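Aromatic amino acid aminotransferase I (Candida albicans WO-1, PDB 6HNU) probably transfers the amino group of aromatic L-amino acids to 2-oxoglutarate, using pyridoxal 5'-phosphate as cofactor. Local coordinates at residues T108-T122 against P129-N141. Sequence-based numbering, arbitrary orientation.
Sequences TFGLPEFLQFIKEHT and PYENWDVIVSVGN. Unlike the reference sequence in segment 108-122: Leu-111 (reference Ser). With PLP (pyridoxal-5'-phosphate), chain I.
Lys-119 lies across one face of the Trp-133 indole, its CE 3.8 Å from the centroid of the six-membered ring in a CH-pi contact. The ammonium group stays over that face in a cation-pi interaction, with NZ only 7° off the ring normal. A long aliphatic chain ending in a charge suits this place: with CG anti to the backbone N (chi1 -172°) and the rest extended, it passes the ring and ends at Asp-134, where Lys-119 NZ forms a salt bridge of 3.0 Å to Asp-134 OD1 from above the carboxylate plane. A water links NZ to the carbonyl of Trp-133, giving the ammonium a second polar partner. Thr-122 sends its methyl CG2 to within 3.7 Å of Trp-133 CZ3, while its OG1 bonds back to the carbonyl of Ile-118, so the hydroxyl is satisfied inside the helix. Branched Val-135 and Val-137 point toward segment 108-122; CG1 of Val-137 meets CD2 of Leu-115 at 3.8 Å and the edge of the Phe-114 ring.

These apolar side chains seat the helix on a face of strand 133-138, an outer strand of the mixed sheet in the large domain of a fold-type I aminotransferase; strand 309-314 pairs antiparallel along one edge of it. From the opposite edge, Val-137 N donates to Phe-109 O at 3.0 Å (N-H...O 162°), and a water bridges the carbonyls of Thr-108 and Val-137. The backbone angles of Gly-110, which would jam a CB against the carbonyl O of Phe-109, by themselves call for glycine, and a side chain would also collide with Val-137 CG1. Further along, Ser-138 OG accepts from Gly-140 N in an ST turn; Gly-140 is the N-cap of helix 141-152, whose first residue, Asn-141, donates its N to the cofactor phosphate, O1P 2.8 Å away.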
ATOM      1  N   THR B 108     -10.586   6.263   4.371  1.00 24.50           N
ATOM      2  CA  THR B 108      -9.864   5.044   3.912  1.00 25.83           C
ATOM      3  C   THR B 108     -10.825   4.146   3.102  1.00 24.78           C
ATOM      4  O   THR B 108     -10.346   3.243   2.431  1.00 24.58           O
ATOM      5  CB  THR B 108      -9.201   4.341   5.110  1.00 30.56           C
ATOM      6  OG1 THR B 108      -8.004   5.054   5.447  1.00 33.16           O
ATOM      7  CG2 THR B 108      -8.822   2.908   4.822  1.00 31.49           C
ATOM      8  N   PHE B 109     -12.145   4.350   3.182  1.00 22.17           N
ATOM      9  CA  PHE B 109     -13.127   3.573   2.379  1.00 20.76           C
ATOM     10  C   PHE B 109     -12.880   3.847   0.888  1.00 19.55           C
ATOM     11  O   PHE B 109     -13.038   2.938   0.082  1.00 18.23           O
ATOM     12  CB  PHE B 109     -14.571   3.951   2.720  1.00 23.14           C
ATOM     13  CG  PHE B 109     -15.073   3.386   4.021  1.00 23.72           C
ATOM     14  CD1 PHE B 109     -14.772   4.006   5.223  1.00 27.43           C
ATOM     15  CD2 PHE B 109     -15.915   2.293   4.031  1.00 25.10           C
ATOM     16  CE1 PHE B 109     -15.275   3.518   6.413  1.00 27.09           C
ATOM     17  CE2 PHE B 109     -16.421   1.812   5.227  1.00 28.15           C
ATOM     18  CZ  PHE B 109     -16.067   2.401   6.415  1.00 28.70           C
ATOM     19  N   GLY B 110     -12.510   5.088   0.556  1.00 20.79           N
ATOM     20  CA  GLY B 110     -12.161   5.535  -0.807  1.00 21.93           C
ATOM     21  C   GLY B 110     -12.812   6.865  -1.134  1.00 24.51           C
ATOM     22  O   GLY B 110     -13.676   7.329  -0.343  1.00 21.96           O
ATOM     23  N   LEU B 111     -12.412   7.499  -2.238  1.00 21.16           N
ATOM     24  CA  LEU B 111     -13.012   8.799  -2.629  1.00 20.77           C
ATOM     25  C   LEU B 111     -14.393   8.571  -3.238  1.00 20.80           C
ATOM     26  O   LEU B 111     -14.554   7.643  -4.020  1.00 20.36           O
ATOM     27  CB  LEU B 111     -12.056   9.491  -3.593  1.00 20.78           C
ATOM     28  CG  LEU B 111     -10.737   9.937  -2.962  1.00 21.55           C
ATOM     29  CD1 LEU B 111      -9.656  10.084  -4.025  1.00 21.96           C
ATOM     30  CD2 LEU B 111     -10.923  11.213  -2.147  1.00 21.59           C
ATOM     31  N   PRO B 112     -15.420   9.414  -2.937  1.00 22.07           N
ATOM     32  CA  PRO B 112     -16.812   9.113  -3.282  1.00 23.21           C
ATOM     33  C   PRO B 112     -17.113   8.918  -4.777  1.00 20.54           C
ATOM     34  O   PRO B 112     -17.877   7.994  -5.122  1.00 20.13           O
ATOM     35  CB  PRO B 112     -17.658  10.310  -2.752  1.00 22.98           C
ATOM     36  CG  PRO B 112     -16.700  11.193  -1.969  1.00 24.37           C
ATOM     37  CD  PRO B 112     -15.296  10.656  -2.157  1.00 23.96           C
ATOM     38  N   GLU B 113     -16.533   9.765  -5.632  1.00 20.54           N
ATOM     39  CA  GLU B 113     -16.753   9.732  -7.097  1.00 20.64           C
ATOM     40  C   GLU B 113     -16.241   8.391  -7.650  1.00 19.75           C
ATOM     41  O   GLU B 113     -16.904   7.777  -8.529  1.00 19.04           O
ATOM     42  CB  GLU B 113     -16.034  10.898  -7.785  1.00 19.68           C
ATOM     43  CG  GLU B 113     -16.616  12.260  -7.434  1.00 22.14           C
ATOM     44  CD  GLU B 113     -16.200  12.917  -6.126  1.00 23.60           C
ATOM     45  OE1 GLU B 113     -15.379  12.344  -5.331  1.00 22.11           O
ATOM     46  OE2 GLU B 113     -16.679  14.021  -5.907  1.00 22.96           O
ATOM     47  N   PHE B 114     -15.100   7.928  -7.157  1.00 18.22           N
ATOM     48  CA  PHE B 114     -14.504   6.655  -7.651  1.00 18.31           C
ATOM     49  C   PHE B 114     -15.355   5.481  -7.168  1.00 17.21           C
ATOM     50  O   PHE B 114     -15.734   4.617  -7.989  1.00 16.21           O
ATOM     51  CB  PHE B 114     -13.057   6.548  -7.193  1.00 19.16           C
ATOM     52  CG  PHE B 114     -12.448   5.230  -7.595  1.00 17.45           C
ATOM     53  CD1 PHE B 114     -12.168   4.961  -8.927  1.00 18.55           C
ATOM     54  CD2 PHE B 114     -12.259   4.240  -6.659  1.00 19.42           C
ATOM     55  CE1 PHE B 114     -11.652   3.732  -9.302  1.00 20.38           C
ATOM     56  CE2 PHE B 114     -11.739   3.014  -7.027  1.00 19.89           C
ATOM     57  CZ  PHE B 114     -11.423   2.774  -8.343  1.00 21.10           C
ATOM     58  N   LEU B 115     -15.657   5.431  -5.856  1.00 19.20           N
ATOM     59  CA  LEU B 115     -16.496   4.364  -5.242  1.00 19.05           C
ATOM     60  C   LEU B 115     -17.837   4.287  -5.974  1.00 18.95           C
ATOM     61  O   LEU B 115     -18.273   3.157  -6.280  1.00 17.32           O
ATOM     62  CB  LEU B 115     -16.735   4.653  -3.760  1.00 22.21           C
ATOM     63  CG  LEU B 115     -15.558   4.408  -2.805  1.00 24.21           C
ATOM     64  CD1 LEU B 115     -15.950   4.708  -1.355  1.00 23.78           C
ATOM     65  CD2 LEU B 115     -15.068   2.971  -2.918  1.00 23.12           C
ATOM     66  N   GLN B 116     -18.464   5.425  -6.306  1.00 18.52           N
ATOM     67  CA  GLN B 116     -19.772   5.415  -7.000  1.00 19.84           C
ATOM     68  C   GLN B 116     -19.649   4.675  -8.342  1.00 19.82           C
ATOM     69  O   GLN B 116     -20.500   3.821  -8.655  1.00 20.53           O
ATOM     70  CB  GLN B 116     -20.298   6.823  -7.237  1.00 22.09           C
ATOM     71  CG  GLN B 116     -21.629   6.828  -7.988  1.00 23.59           C
ATOM     72  CD  GLN B 116     -22.118   8.230  -8.240  1.00 26.55           C
ATOM     73  OE1 GLN B 116     -21.467   9.018  -8.927  1.00 26.81           O
ATOM     74  NE2 GLN B 116     -23.268   8.564  -7.665  1.00 29.48           N
ATOM     75  N   PHE B 117     -18.646   5.011  -9.146  1.00 19.09           N
ATOM     76  CA  PHE B 117     -18.475   4.393 -10.470  1.00 19.58           C
ATOM     77  C   PHE B 117     -18.239   2.894 -10.287  1.00 18.76           C
ATOM     78  O   PHE B 117     -18.872   2.072 -10.965  1.00 16.48           O
ATOM     79  CB  PHE B 117     -17.328   5.006 -11.258  1.00 19.70           C
ATOM     80  CG  PHE B 117     -17.268   4.460 -12.657  1.00 20.10           C
ATOM     81  CD1 PHE B 117     -16.656   3.240 -12.914  1.00 21.64           C
ATOM     82  CD2 PHE B 117     -17.796   5.174 -13.711  1.00 21.23           C
ATOM     83  CE1 PHE B 117     -16.576   2.747 -14.195  1.00 20.72           C
ATOM     84  CE2 PHE B 117     -17.746   4.669 -14.995  1.00 20.95           C
ATOM     85  CZ  PHE B 117     -17.130   3.467 -15.236  1.00 23.70           C
ATOM     86  N   ILE B 118     -17.339   2.539  -9.385  1.00 19.13           N
ATOM     87  CA  ILE B 118     -16.895   1.129  -9.254  1.00 22.02           C
ATOM     88  C   ILE B 118     -18.034   0.316  -8.608  1.00 19.42           C
ATOM     89  O   ILE B 118     -18.227  -0.848  -8.975  1.00 17.55           O
ATOM     90  CB  ILE B 118     -15.513   1.134  -8.548  1.00 26.61           C
ATOM     91  CG1 ILE B 118     -14.515   0.225  -9.253  1.00 32.16           C
ATOM     92  CG2 ILE B 118     -15.614   0.849  -7.073  1.00 29.24           C
ATOM     93  CD1 ILE B 118     -14.345   0.536 -10.718  1.00 31.88           C
ATOM     94  N   LYS B 119     -18.856   0.925  -7.760  1.00 20.16           N
ATOM     95  CA  LYS B 119     -20.034   0.236  -7.191  1.00 18.94           C
ATOM     96  C   LYS B 119     -21.080   0.002  -8.286  1.00 18.39           C
ATOM     97  O   LYS B 119     -21.655  -1.099  -8.346  1.00 19.65           O
ATOM     98  CB  LYS B 119     -20.570   0.986  -5.976  1.00 21.07           C
ATOM     99  CG  LYS B 119     -21.648   0.221  -5.242  1.00 26.23           C
ATOM    100  CD  LYS B 119     -22.033   0.787  -3.873  1.00 30.77           C
ATOM    101  CE  LYS B 119     -23.007  -0.100  -3.132  1.00 32.06           C
ATOM    102  NZ  LYS B 119     -23.255   0.367  -1.746  1.00 36.64           N
ATOM    103  N   GLU B 120     -21.334   0.985  -9.146  1.00 18.47           N
ATOM    104  CA  GLU B 120     -22.282   0.821 -10.265  1.00 17.45           C
ATOM    105  C   GLU B 120     -21.783  -0.299 -11.187  1.00 16.75           C
ATOM    106  O   GLU B 120     -22.586  -1.134 -11.576  1.00 16.29           O
ATOM    107  CB  GLU B 120     -22.400   2.103 -11.071  1.00 17.87           C
ATOM    108  CG  GLU B 120     -23.135   3.203 -10.318  1.00 19.54           C
ATOM    109  CD  GLU B 120     -23.117   4.585 -10.964  1.00 20.34           C
ATOM    110  OE1 GLU B 120     -22.218   4.903 -11.805  1.00 19.87           O
ATOM    111  OE2 GLU B 120     -23.996   5.369 -10.597  1.00 23.16           O
ATOM    112  N   HIS B 121     -20.503  -0.261 -11.545  1.00 17.23           N
ATOM    113  CA  HIS B 121     -19.840  -1.320 -12.348  1.00 17.23           C
ATOM    114  C   HIS B 121     -20.110  -2.698 -11.729  1.00 16.40           C
ATOM    115  O   HIS B 121     -20.648  -3.608 -12.448  1.00 16.38           O
ATOM    116  CB  HIS B 121     -18.361  -1.035 -12.509  1.00 18.83           C
ATOM    117  CG  HIS B 121     -17.641  -2.185 -13.137  1.00 19.62           C
ATOM    118  ND1 HIS B 121     -17.776  -2.500 -14.487  1.00 18.67           N
ATOM    119  CD2 HIS B 121     -16.832  -3.125 -12.587  1.00 20.42           C
ATOM    120  CE1 HIS B 121     -17.061  -3.589 -14.741  1.00 18.85           C
ATOM    121  NE2 HIS B 121     -16.472  -4.001 -13.579  1.00 18.60           N
ATOM    122  N   THR B 122     -19.798  -2.836 -10.444  1.00 16.22           N
ATOM    123  CA  THR B 122     -19.964  -4.107  -9.684  1.00 16.28           C
ATOM    124  C   THR B 122     -21.422  -4.584  -9.776  1.00 17.62           C
ATOM    125  O   THR B 122     -21.650  -5.754 -10.113  1.00 16.88           O
ATOM    126  CB  THR B 122     -19.466  -3.942  -8.249  1.00 16.73           C
ATOM    127  OG1 THR B 122     -18.072  -3.658  -8.341  1.00 15.50           O
ATOM    128  CG2 THR B 122     -19.685  -5.169  -7.389  1.00 17.28           C
ATOM    129  N   PRO B 129     -26.671 -10.214  -4.530  1.00 22.79           N
ATOM    130  CA  PRO B 129     -28.047 -10.617  -4.221  1.00 24.15           C
ATOM    131  C   PRO B 129     -28.487 -10.498  -2.764  1.00 23.53           C
ATOM    132  O   PRO B 129     -29.501 -11.012  -2.435  1.00 24.40           O
ATOM    133  CB  PRO B 129     -28.005 -12.091  -4.613  1.00 23.86           C
ATOM    134  CG  PRO B 129     -26.643 -12.525  -4.115  1.00 23.47           C
ATOM    135  CD  PRO B 129     -25.761 -11.373  -4.544  1.00 24.06           C
ATOM    136  N   TYR B 130     -27.729  -9.790  -1.940  1.00 23.52           N
ATOM    137  CA  TYR B 130     -28.137  -9.353  -0.576  1.00 21.33           C
ATOM    138  C   TYR B 130     -28.023  -7.832  -0.512  1.00 22.24           C
ATOM    139  O   TYR B 130     -27.431  -7.188  -1.416  1.00 19.51           O
ATOM    140  CB  TYR B 130     -27.322 -10.060   0.506  1.00 22.22           C
ATOM    141  CG  TYR B 130     -25.838  -9.796   0.441  1.00 18.29           C
ATOM    142  CD1 TYR B 130     -25.017 -10.494  -0.431  1.00 19.38           C
ATOM    143  CD2 TYR B 130     -25.272  -8.827   1.240  1.00 17.81           C
ATOM    144  CE1 TYR B 130     -23.665 -10.217  -0.502  1.00 18.29           C
ATOM    145  CE2 TYR B 130     -23.918  -8.552   1.206  1.00 17.73           C
ATOM    146  CZ  TYR B 130     -23.115  -9.257   0.326  1.00 18.67           C
ATOM    147  OH  TYR B 130     -21.782  -9.013   0.284  1.00 19.15           O
ATOM    148  N   GLU B 131     -28.597  -7.253   0.534  1.00 22.01           N
ATOM    149  CA  GLU B 131     -28.881  -5.809   0.595  1.00 23.09           C
ATOM    150  C   GLU B 131     -27.619  -5.065   1.058  1.00 21.12           C
ATOM    151  O   GLU B 131     -27.302  -4.025   0.439  1.00 20.18           O
ATOM    152  CB  GLU B 131     -30.085  -5.617   1.530  1.00 27.21           C
ATOM    153  CG  GLU B 131     -30.520  -4.177   1.702  1.00 30.52           C
ATOM    154  CD  GLU B 131     -30.991  -3.527   0.415  1.00 33.61           C
ATOM    155  OE1 GLU B 131     -31.506  -4.258  -0.484  1.00 37.52           O
ATOM    156  OE2 GLU B 131     -30.821  -2.294   0.302  1.00 44.44           O
ATOM    157  N   ASN B 132     -26.941  -5.570   2.096  1.00 20.45           N
ATOM    158  CA  ASN B 132     -25.924  -4.822   2.892  1.00 21.60           C
ATOM    159  C   ASN B 132     -24.518  -5.158   2.362  1.00 20.23           C
ATOM    160  O   ASN B 132     -23.646  -5.587   3.134  1.00 18.66           O
ATOM    161  CB  ASN B 132     -26.046  -5.094   4.399  1.00 22.98           C
ATOM    162  CG  ASN B 132     -26.122  -6.555   4.795  1.00 24.65           C
ATOM    163  OD1 ASN B 132     -26.706  -7.392   4.090  1.00 24.58           O
ATOM    164  ND2 ASN B 132     -25.568  -6.858   5.958  1.00 25.84           N
ATOM    165  N   TRP B 133     -24.306  -4.917   1.078  1.00 19.71           N
ATOM    166  CA  TRP B 133     -23.007  -5.131   0.391  1.00 19.80           C
ATOM    167  C   TRP B 133     -22.379  -3.769   0.139  1.00 21.23           C
ATOM    168  O   TRP B 133     -23.099  -2.700   0.135  1.00 20.28           O
ATOM    169  CB  TRP B 133     -23.153  -5.934  -0.904  1.00 20.43           C
ATOM    170  CG  TRP B 133     -23.789  -5.185  -2.034  1.00 20.72           C
ATOM    171  CD1 TRP B 133     -25.132  -5.010  -2.206  1.00 21.29           C
ATOM    172  CD2 TRP B 133     -23.149  -4.490  -3.125  1.00 20.76           C
ATOM    173  NE1 TRP B 133     -25.371  -4.286  -3.341  1.00 22.92           N
ATOM    174  CE2 TRP B 133     -24.182  -3.917  -3.909  1.00 21.15           C
ATOM    175  CE3 TRP B 133     -21.821  -4.295  -3.534  1.00 20.66           C
ATOM    176  CZ2 TRP B 133     -23.926  -3.195  -5.082  1.00 20.33           C
ATOM    177  CZ3 TRP B 133     -21.567  -3.565  -4.677  1.00 21.64           C
ATOM    178  CH2 TRP B 133     -22.608  -3.040  -5.449  1.00 22.42           C
ATOM    179  N   ASP B 134     -21.071  -3.768  -0.029  1.00 22.10           N
ATOM    180  CA  ASP B 134     -20.349  -2.518  -0.314  1.00 22.53           C
ATOM    181  C   ASP B 134     -19.067  -2.831  -1.075  1.00 21.30           C
ATOM    182  O   ASP B 134     -18.762  -4.017  -1.305  1.00 17.67           O
ATOM    183  CB  ASP B 134     -20.078  -1.724   0.961  1.00 26.27           C
ATOM    184  CG  ASP B 134     -20.121  -0.215   0.740  1.00 28.94           C
ATOM    185  OD1 ASP B 134     -20.550   0.240  -0.366  1.00 33.93           O
ATOM    186  OD2 ASP B 134     -19.722   0.481   1.652  1.00 42.78           O
ATOM    187  N   VAL B 135     -18.423  -1.753  -1.493  1.00 20.47           N
ATOM    188  CA  VAL B 135     -17.062  -1.767  -2.070  1.00 20.63           C
ATOM    189  C   VAL B 135     -16.207  -0.785  -1.277  1.00 19.88           C
ATOM    190  O   VAL B 135     -16.692   0.300  -0.895  1.00 18.82           O
ATOM    191  CB  VAL B 135     -17.120  -1.426  -3.560  1.00 21.54           C
ATOM    192  CG1 VAL B 135     -17.936  -2.455  -4.310  1.00 22.37           C
ATOM    193  CG2 VAL B 135     -17.693  -0.056  -3.796  1.00 26.54           C
ATOM    194  N   ILE B 136     -14.959  -1.163  -1.052  1.00 18.49           N
ATOM    195  CA  ILE B 136     -13.891  -0.285  -0.515  1.00 16.52           C
ATOM    196  C   ILE B 136     -12.708  -0.378  -1.479  1.00 16.58           C
ATOM    197  O   ILE B 136     -12.591  -1.355  -2.234  1.00 16.01           O
ATOM    198  CB  ILE B 136     -13.524  -0.696   0.930  1.00 16.89           C
ATOM    199  CG1 ILE B 136     -13.021  -2.138   1.032  1.00 17.17           C
ATOM    200  CG2 ILE B 136     -14.728  -0.436   1.841  1.00 15.87           C
ATOM    201  CD1 ILE B 136     -12.389  -2.520   2.371  1.00 16.37           C
ATOM    202  N   VAL B 137     -11.875   0.630  -1.472  1.00 16.03           N
ATOM    203  CA  VAL B 137     -10.667   0.660  -2.316  1.00 16.38           C
ATOM    204  C   VAL B 137      -9.600  -0.255  -1.709  1.00 16.20           C
ATOM    205  O   VAL B 137      -9.579  -0.522  -0.469  1.00 16.91           O
ATOM    206  CB  VAL B 137     -10.189   2.096  -2.540  1.00 16.41           C
ATOM    207  CG1 VAL B 137     -11.240   2.868  -3.290  1.00 17.92           C
ATOM    208  CG2 VAL B 137      -9.777   2.782  -1.238  1.00 17.95           C
ATOM    209  N   SER B 138      -8.758  -0.764  -2.595  1.00 16.15           N
ATOM    210  CA  SER B 138      -7.485  -1.446  -2.277  1.00 15.26           C
ATOM    211  C   SER B 138      -6.390  -0.813  -3.119  1.00 15.86           C
ATOM    212  O   SER B 138      -6.707  -0.045  -4.056  1.00 14.96           O
ATOM    213  CB  SER B 138      -7.591  -2.910  -2.564  1.00 17.36           C
ATOM    214  OG  SER B 138      -7.507  -3.133  -3.961  1.00 16.57           O
ATOM    215  N   VAL B 139      -5.137  -1.154  -2.831  1.00 16.25           N
ATOM    216  CA  VAL B 139      -4.012  -0.756  -3.725  1.00 16.52           C
ATOM    217  C   VAL B 139      -3.624  -1.943  -4.603  1.00 16.36           C
ATOM    218  O   VAL B 139      -2.445  -2.028  -5.060  1.00 17.74           O
ATOM    219  CB  VAL B 139      -2.850  -0.155  -2.906  1.00 15.93           C
ATOM    220  CG1 VAL B 139      -3.323   1.084  -2.176  1.00 17.76           C
ATOM    221  CG2 VAL B 139      -2.260  -1.125  -1.909  1.00 15.87           C
ATOM    222  N   GLY B 140      -4.612  -2.751  -4.947  1.00 15.36           N
ATOM    223  CA  GLY B 140      -4.449  -3.947  -5.777  1.00 16.40           C
ATOM    224  C   GLY B 140      -4.697  -5.225  -5.021  1.00 16.21           C
ATOM    225  O   GLY B 140      -4.786  -5.202  -3.780  1.00 15.65           O
ATOM    226  N   ASN B 141      -4.812  -6.317  -5.774  1.00 15.99           N
ATOM    227  CA  ASN B 141      -5.193  -7.625  -5.222  1.00 15.63           C
ATOM    228  C   ASN B 141      -4.059  -8.174  -4.338  1.00 14.78           C
ATOM    229  O   ASN B 141      -4.375  -8.960  -3.424  1.00 14.59           O
ATOM    230  CB  ASN B 141      -5.618  -8.573  -6.342  1.00 14.96           C
ATOM    231  CG  ASN B 141      -7.019  -8.352  -6.862  1.00 15.98           C
ATOM    232  OD1 ASN B 141      -7.668  -7.323  -6.576  1.00 16.59           O
ATOM    233  ND2 ASN B 141      -7.477  -9.304  -7.658  1.00 14.36           N
TER
HETATM  234  N1  PLP I 502      -3.733 -12.313  -7.726  1.00 25.81           N
HETATM  235  C2  PLP I 502      -3.404 -13.220  -8.649  1.00 23.33           C
HETATM  236  C2A PLP I 502      -3.960 -14.595  -8.529  1.00 26.54           C
HETATM  237  C3  PLP I 502      -2.552 -12.904  -9.705  1.00 24.00           C
HETATM  238  O3  PLP I 502      -2.201 -13.900 -10.575  1.00 21.64           O
HETATM  239  C4  PLP I 502      -2.019 -11.601  -9.782  1.00 25.89           C
HETATM  240  C4A PLP I 502      -1.098 -11.256 -10.864  1.00 29.74           C
HETATM  241  C5  PLP I 502      -2.405 -10.651  -8.828  1.00 23.78           C
HETATM  242  C6  PLP I 502      -3.235 -11.060  -7.815  1.00 25.06           C
HETATM  243  C5A PLP I 502      -1.816  -9.261  -8.807  1.00 24.67           C
HETATM  244  O4P PLP I 502      -2.856  -8.260  -8.630  1.00 21.78           O
HETATM  245  P   PLP I 502      -2.581  -6.750  -8.437  1.00 20.55           P
HETATM  246  O1P PLP I 502      -3.990  -6.200  -8.465  1.00 19.56           O
HETATM  247  O2P PLP I 502      -1.692  -6.301  -9.630  1.00 18.46           O
HETATM  248  O3P PLP I 502      -1.870  -6.574  -7.097  1.00 19.83           O
HETATM  249  O   HOH W   1     -10.188   0.608   1.918  1.00 19.93           O
HETATM  250  O   HOH W   2     -25.428  -1.504  -1.107  1.00 31.43           O